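Local coordinates for sortase family protein (Streptococcus agalactiae, PDB 4D7W) that probably acts as a class C sortase, a cysteine transpeptidase that takes part in assembling type 2B pili on the cell surface, at residues 27-40 with 94-108. Sequence-based numbering, arbitrary orientation.
Sequences AKEYNKQFKTSGMK and EGSSLPIGGDSTHSI
In this sortase beta-barrel, helix 17-31 and the short helix 34-37 pack on the loop that leads from strand 90-92 into strand 105-115. The carboxamide of Asn31 reads the backbone of that loop. Its OD1 takes the N-H of Leu98 at 2.8 Å, in the carbonyl plane and on a lone pair, though the bond is bent (140° at the hydrogen). ND2 spends both hydrogens in its own amide plane, on Leu98 O and on Gly101 O, each at 3.0 Å; three bonds therefore fix the rotation of the amide. On the helix 17-31 side, Leu98 CD1 lies 3.4 Å from Tyr30 CD2 and also meets the methyl of Ala27, which Ile100 CD1 touches as well. Phe34 lies with one face against Ser97, whose CA makes a CH-pi contact 3.9 Å from the ring centroid; Gln33 CG sits over the rim of the opposite face. With OG anti to its carbonyl carbon (chi1 -47°), Ser97 sets its hydroxyl over the rim of that ring while accepting the N-H of His106. One water bridges Asn31 O and Ser104 O across the two segments. Past Gly38, Lys40 N bonds to Gly95 O at 2.9 Å, whereas its NZ forms a salt bridge with Glu47. Met39, bent at chi2 (-67°), carries its CE methyl to 3.5 Å from His106 CB and 3.8 Å from Ile108 CD1.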
loop_
_atom_site.group_PDB
_atom_site.type_symbol
_atom_site.label_atom_id
_atom_site.label_comp_id
_atom_site.label_asym_id
_atom_site.label_seq_id
_atom_site.Cartn_x
_atom_site.Cartn_y
_atom_site.Cartn_z
ATOM N N ALA A 27 7.503 3.817 12.339
ATOM C CA ALA A 27 6.564 3.975 11.221
ATOM C C ALA A 27 5.400 4.851 11.657
ATOM O O ALA A 27 4.936 5.679 10.900
ATOM C CB ALA A 27 6.080 2.619 10.727
ATOM N N LYS A 28 4.974 4.710 12.911
ATOM C CA LYS A 28 3.919 5.568 13.436
ATOM C C LYS A 28 4.374 7.011 13.501
ATOM O O LYS A 28 3.641 7.928 13.141
ATOM C CB LYS A 28 3.475 5.089 14.812
ATOM C CG LYS A 28 2.800 3.741 14.783
ATOM C CD LYS A 28 2.223 3.432 16.153
ATOM C CE LYS A 28 1.472 2.131 16.140
ATOM N NZ LYS A 28 0.965 1.863 17.519
ATOM N N GLU A 29 5.589 7.219 13.977
ATOM C CA GLU A 29 6.137 8.557 14.037
ATOM C C GLU A 29 6.178 9.147 12.628
ATOM O O GLU A 29 5.784 10.287 12.407
ATOM C CB GLU A 29 7.529 8.535 14.654
ATOM C CG GLU A 29 7.992 9.874 15.112
ATOM C CD GLU A 29 7.182 10.384 16.287
ATOM O OE1 GLU A 29 6.441 9.585 16.909
ATOM O OE2 GLU A 29 7.290 11.587 16.591
ATOM N N TYR A 30 6.657 8.353 11.679
ATOM C CA TYR A 30 6.706 8.772 10.285
ATOM C C TYR A 30 5.336 9.227 9.784
ATOM O O TYR A 30 5.198 10.318 9.240
ATOM C CB TYR A 30 7.227 7.633 9.429
ATOM C CG TYR A 30 7.390 7.965 7.959
ATOM C CD1 TYR A 30 8.593 8.482 7.468
ATOM C CD2 TYR A 30 6.359 7.728 7.055
ATOM C CE1 TYR A 30 8.760 8.760 6.122
ATOM C CE2 TYR A 30 6.510 8.002 5.703
ATOM C CZ TYR A 30 7.716 8.520 5.242
ATOM O OH TYR A 30 7.862 8.795 3.903
ATOM N N ASN A 31 4.318 8.396 9.984
ATOM C CA ASN A 31 2.983 8.710 9.477
ATOM C C ASN A 31 2.314 9.902 10.174
ATOM O O ASN A 31 1.267 10.387 9.736
ATOM C CB ASN A 31 2.087 7.479 9.599
ATOM C CG ASN A 31 2.053 6.656 8.331
ATOM O OD1 ASN A 31 2.842 6.877 7.415
ATOM N ND2 ASN A 31 1.149 5.684 8.279
ATOM N N LYS A 32 2.904 10.365 11.268
ATOM C CA LYS A 32 2.364 11.537 11.966
ATOM C C LYS A 32 2.534 12.811 11.156
ATOM O O LYS A 32 1.778 13.759 11.328
ATOM C CB LYS A 32 3.042 11.725 13.332
ATOM C CG LYS A 32 2.428 10.908 14.435
ATOM C CD LYS A 32 3.064 11.252 15.770
ATOM C CE LYS A 32 2.471 10.418 16.884
ATOM N NZ LYS A 32 2.776 8.976 16.689
ATOM N N GLN A 33 3.529 12.842 10.277
ATOM C CA GLN A 33 3.839 14.077 9.565
ATOM C C GLN A 33 2.754 14.506 8.582
ATOM O O GLN A 33 2.619 15.689 8.285
ATOM C CB GLN A 33 5.160 13.939 8.810
ATOM C CG GLN A 33 5.058 13.158 7.518
ATOM C CD GLN A 33 6.422 12.902 6.913
ATOM O OE1 GLN A 33 6.990 13.778 6.258
ATOM N NE2 GLN A 33 6.973 11.706 7.149
ATOM N N PHE A 34 1.987 13.552 8.069
ATOM C CA PHE A 34 1.089 13.854 6.944
ATOM C C PHE A 34 -0.048 14.810 7.307
ATOM O O PHE A 34 -0.535 15.552 6.448
ATOM C CB PHE A 34 0.554 12.555 6.360
ATOM C CG PHE A 34 1.617 11.759 5.676
ATOM C CD1 PHE A 34 1.967 12.039 4.364
ATOM C CD2 PHE A 34 2.330 10.790 6.369
ATOM C CE1 PHE A 34 2.986 11.328 3.737
ATOM C CE2 PHE A 34 3.357 10.088 5.752
ATOM C CZ PHE A 34 3.683 10.359 4.439
ATOM N N LYS A 35 -0.438 14.827 8.578
ATOM C CA LYS A 35 -1.494 15.728 9.027
ATOM C C LYS A 35 -1.129 17.177 8.705
ATOM O O LYS A 35 -1.986 17.954 8.288
ATOM C CB LYS A 35 -1.757 15.566 10.526
ATOM C CG LYS A 35 -3.046 16.237 10.989
ATOM C CD LYS A 35 -3.295 16.039 12.480
ATOM C CE LYS A 35 -4.563 16.766 12.915
ATOM N NZ LYS A 35 -4.831 16.638 14.377
ATOM N N THR A 36 0.144 17.535 8.869
ATOM C CA THR A 36 0.574 18.889 8.536
ATOM C C THR A 36 1.123 19.005 7.106
ATOM O O THR A 36 0.903 20.012 6.439
ATOM C CB THR A 36 1.640 19.399 9.519
ATOM O OG1 THR A 36 2.711 18.456 9.589
ATOM C CG2 THR A 36 1.045 19.595 10.912
ATOM N N SER A 37 1.814 17.974 6.627
ATOM C CA SER A 37 2.530 18.077 5.355
ATOM C C SER A 37 1.670 17.785 4.131
ATOM O O SER A 37 1.949 18.279 3.039
ATOM C CB SER A 37 3.739 17.136 5.355
ATOM O OG SER A 37 3.358 15.801 5.065
ATOM N N GLY A 38 0.631 16.980 4.299
ATOM C CA GLY A 38 -0.117 16.494 3.152
ATOM C C GLY A 38 0.727 15.478 2.398
ATOM O O GLY A 38 1.770 15.027 2.891
ATOM N N MET A 39 0.282 15.098 1.203
ATOM C CA MET A 39 1.045 14.153 0.399
ATOM C C MET A 39 2.392 14.741 0.046
ATOM O O MET A 39 2.506 15.930 -0.255
ATOM C CB MET A 39 0.291 13.784 -0.875
ATOM C CG MET A 39 -0.970 13.001 -0.605
ATOM S SD MET A 39 -0.597 11.377 0.073
ATOM C CE MET A 39 -2.189 10.571 -0.006
ATOM N N LYS A 40 3.417 13.907 0.074
ATOM C CA LYS A 40 4.760 14.380 -0.193
ATOM C C LYS A 40 5.141 14.110 -1.641
ATOM O O LYS A 40 6.036 13.319 -1.911
ATOM C CB LYS A 40 5.749 13.724 0.773
ATOM C CG LYS A 40 5.427 14.021 2.246
ATOM C CD LYS A 40 6.588 13.723 3.179
ATOM C CE LYS A 40 7.670 14.778 3.077
ATOM N NZ LYS A 40 7.236 16.107 3.583
ATOM N N GLU A 94 5.535 6.484 -3.036
ATOM C CA GLU A 94 6.562 6.817 -2.047
ATOM C C GLU A 94 6.203 8.039 -1.190
ATOM O O GLU A 94 6.626 8.142 -0.032
ATOM C CB GLU A 94 7.913 7.041 -2.752
ATOM C CG GLU A 94 7.989 8.352 -3.507
ATOM C CD GLU A 94 9.412 8.707 -3.951
ATOM O OE1 GLU A 94 10.323 7.871 -3.752
ATOM O OE2 GLU A 94 9.614 9.826 -4.491
ATOM N N GLY A 95 5.423 8.957 -1.746
ATOM C CA GLY A 95 5.033 10.140 -0.995
ATOM C C GLY A 95 3.760 10.009 -0.175
ATOM O O GLY A 95 3.298 10.996 0.407
ATOM N N SER A 96 3.183 8.806 -0.121
ATOM C CA SER A 96 1.946 8.602 0.634
ATOM C C SER A 96 2.241 7.999 1.996
ATOM O O SER A 96 3.368 7.615 2.279
ATOM C CB SER A 96 0.954 7.720 -0.151
ATOM O OG SER A 96 1.418 6.390 -0.357
ATOM N N SER A 97 1.235 7.949 2.867
ATOM C CA SER A 97 1.441 7.412 4.199
ATOM C C SER A 97 1.793 5.916 4.136
ATOM O O SER A 97 1.313 5.202 3.256
ATOM C CB SER A 97 0.189 7.620 5.067
ATOM O OG SER A 97 -0.301 8.951 4.967
ATOM N N LEU A 98 2.633 5.448 5.060
ATOM C CA LEU A 98 2.918 4.004 5.192
ATOM C C LEU A 98 1.618 3.235 5.418
ATOM O O LEU A 98 0.716 3.745 6.074
ATOM C CB LEU A 98 3.901 3.731 6.354
ATOM C CG LEU A 98 5.247 4.437 6.210
ATOM C CD1 LEU A 98 6.096 4.379 7.506
ATOM C CD2 LEU A 98 5.999 3.843 5.016
ATOM N N PRO A 99 1.523 2.008 4.879
ATOM C CA PRO A 99 0.291 1.208 4.927
ATOM C C PRO A 99 -0.093 0.654 6.306
ATOM O O PRO A 99 -0.872 -0.287 6.362
ATOM C CB PRO A 99 0.588 0.058 3.949
ATOM C CG PRO A 99 2.085 -0.024 3.913
ATOM C CD PRO A 99 2.535 1.402 3.996
ATOM N N ILE A 100 0.430 1.212 7.392
ATOM C CA ILE A 100 -0.064 0.850 8.728
ATOM C C ILE A 100 -1.152 1.831 9.188
ATOM O O ILE A 100 -1.633 1.763 10.316
ATOM C CB ILE A 100 1.060 0.828 9.756
ATOM C CG1 ILE A 100 1.738 2.204 9.829
ATOM C CG2 ILE A 100 2.068 -0.256 9.400
ATOM C CD1 ILE A 100 2.481 2.460 11.139
ATOM N N GLY A 101 -1.527 2.763 8.321
ATOM C CA GLY A 101 -2.568 3.718 8.669
ATOM C C GLY A 101 -2.212 4.581 9.864
ATOM O O GLY A 101 -1.032 4.860 10.107
ATOM N N GLY A 102 -3.237 4.971 10.624
ATOM C CA GLY A 102 -3.104 5.924 11.711
ATOM C C GLY A 102 -4.050 7.075 11.413
ATOM O O GLY A 102 -4.569 7.176 10.313
ATOM N N ASP A 103 -4.286 7.938 12.386
ATOM C CA ASP A 103 -5.126 9.103 12.166
ATOM C C ASP A 103 -4.528 10.036 11.102
ATOM O O ASP A 103 -3.308 10.254 11.072
ATOM C CB ASP A 103 -5.315 9.855 13.482
ATOM C CG ASP A 103 -6.046 11.168 13.305
ATOM O OD1 ASP A 103 -7.296 11.143 13.237
ATOM O OD2 ASP A 103 -5.374 12.224 13.240
ATOM N N SER A 104 -5.385 10.585 10.242
ATOM C CA SER A 104 -4.961 11.552 9.233
ATOM C C SER A 104 -3.889 10.964 8.305
ATOM O O SER A 104 -2.822 11.562 8.129
ATOM C CB SER A 104 -4.421 12.815 9.917
ATOM O OG SER A 104 -5.426 13.462 10.677
ATOM N N THR A 105 -4.158 9.789 7.736
ATOM C CA THR A 105 -3.199 9.143 6.834
ATOM C C THR A 105 -3.899 8.696 5.564
ATOM O O THR A 105 -5.109 8.511 5.544
ATOM C CB THR A 105 -2.502 7.930 7.492
ATOM O OG1 THR A 105 -3.478 6.950 7.871
ATOM C CG2 THR A 105 -1.702 8.365 8.735
ATOM N N HIS A 106 -3.140 8.556 4.488
ATOM C CA HIS A 106 -3.693 8.021 3.254
ATOM C C HIS A 106 -2.556 7.322 2.542
ATOM O O HIS A 106 -1.621 7.957 2.069
ATOM C CB HIS A 106 -4.316 9.117 2.377
ATOM C CG HIS A 106 -5.087 8.580 1.201
ATOM N ND1 HIS A 106 -5.865 9.377 0.389
ATOM C CD2 HIS A 106 -5.193 7.322 0.706
ATOM C CE1 HIS A 106 -6.411 8.636 -0.563
ATOM N NE2 HIS A 106 -6.012 7.387 -0.399
ATOM N N SER A 107 -2.620 5.998 2.553
ATOM C CA SER A 107 -1.631 5.156 1.913
ATOM C C SER A 107 -2.122 4.787 0.512
ATOM O O SER A 107 -3.298 4.463 0.331
ATOM C CB SER A 107 -1.404 3.893 2.749
ATOM O OG SER A 107 -0.285 3.170 2.273
ATOM N N ILE A 108 -1.228 4.818 -0.469
ATOM C CA ILE A 108 -1.593 4.487 -1.845
ATOM C C ILE A 108 -0.731 3.345 -2.376
ATOM O O ILE A 108 0.500 3.429 -2.348
ATOM C CB ILE A 108 -1.446 5.690 -2.767
ATOM C CG1 ILE A 108 -2.355 6.825 -2.303
ATOM C CG2 ILE A 108 -1.808 5.314 -4.224
ATOM C CD1 ILE A 108 -2.065 8.163 -2.974
HETATM O O HOH W 1 -0.798 12.199 9.961
#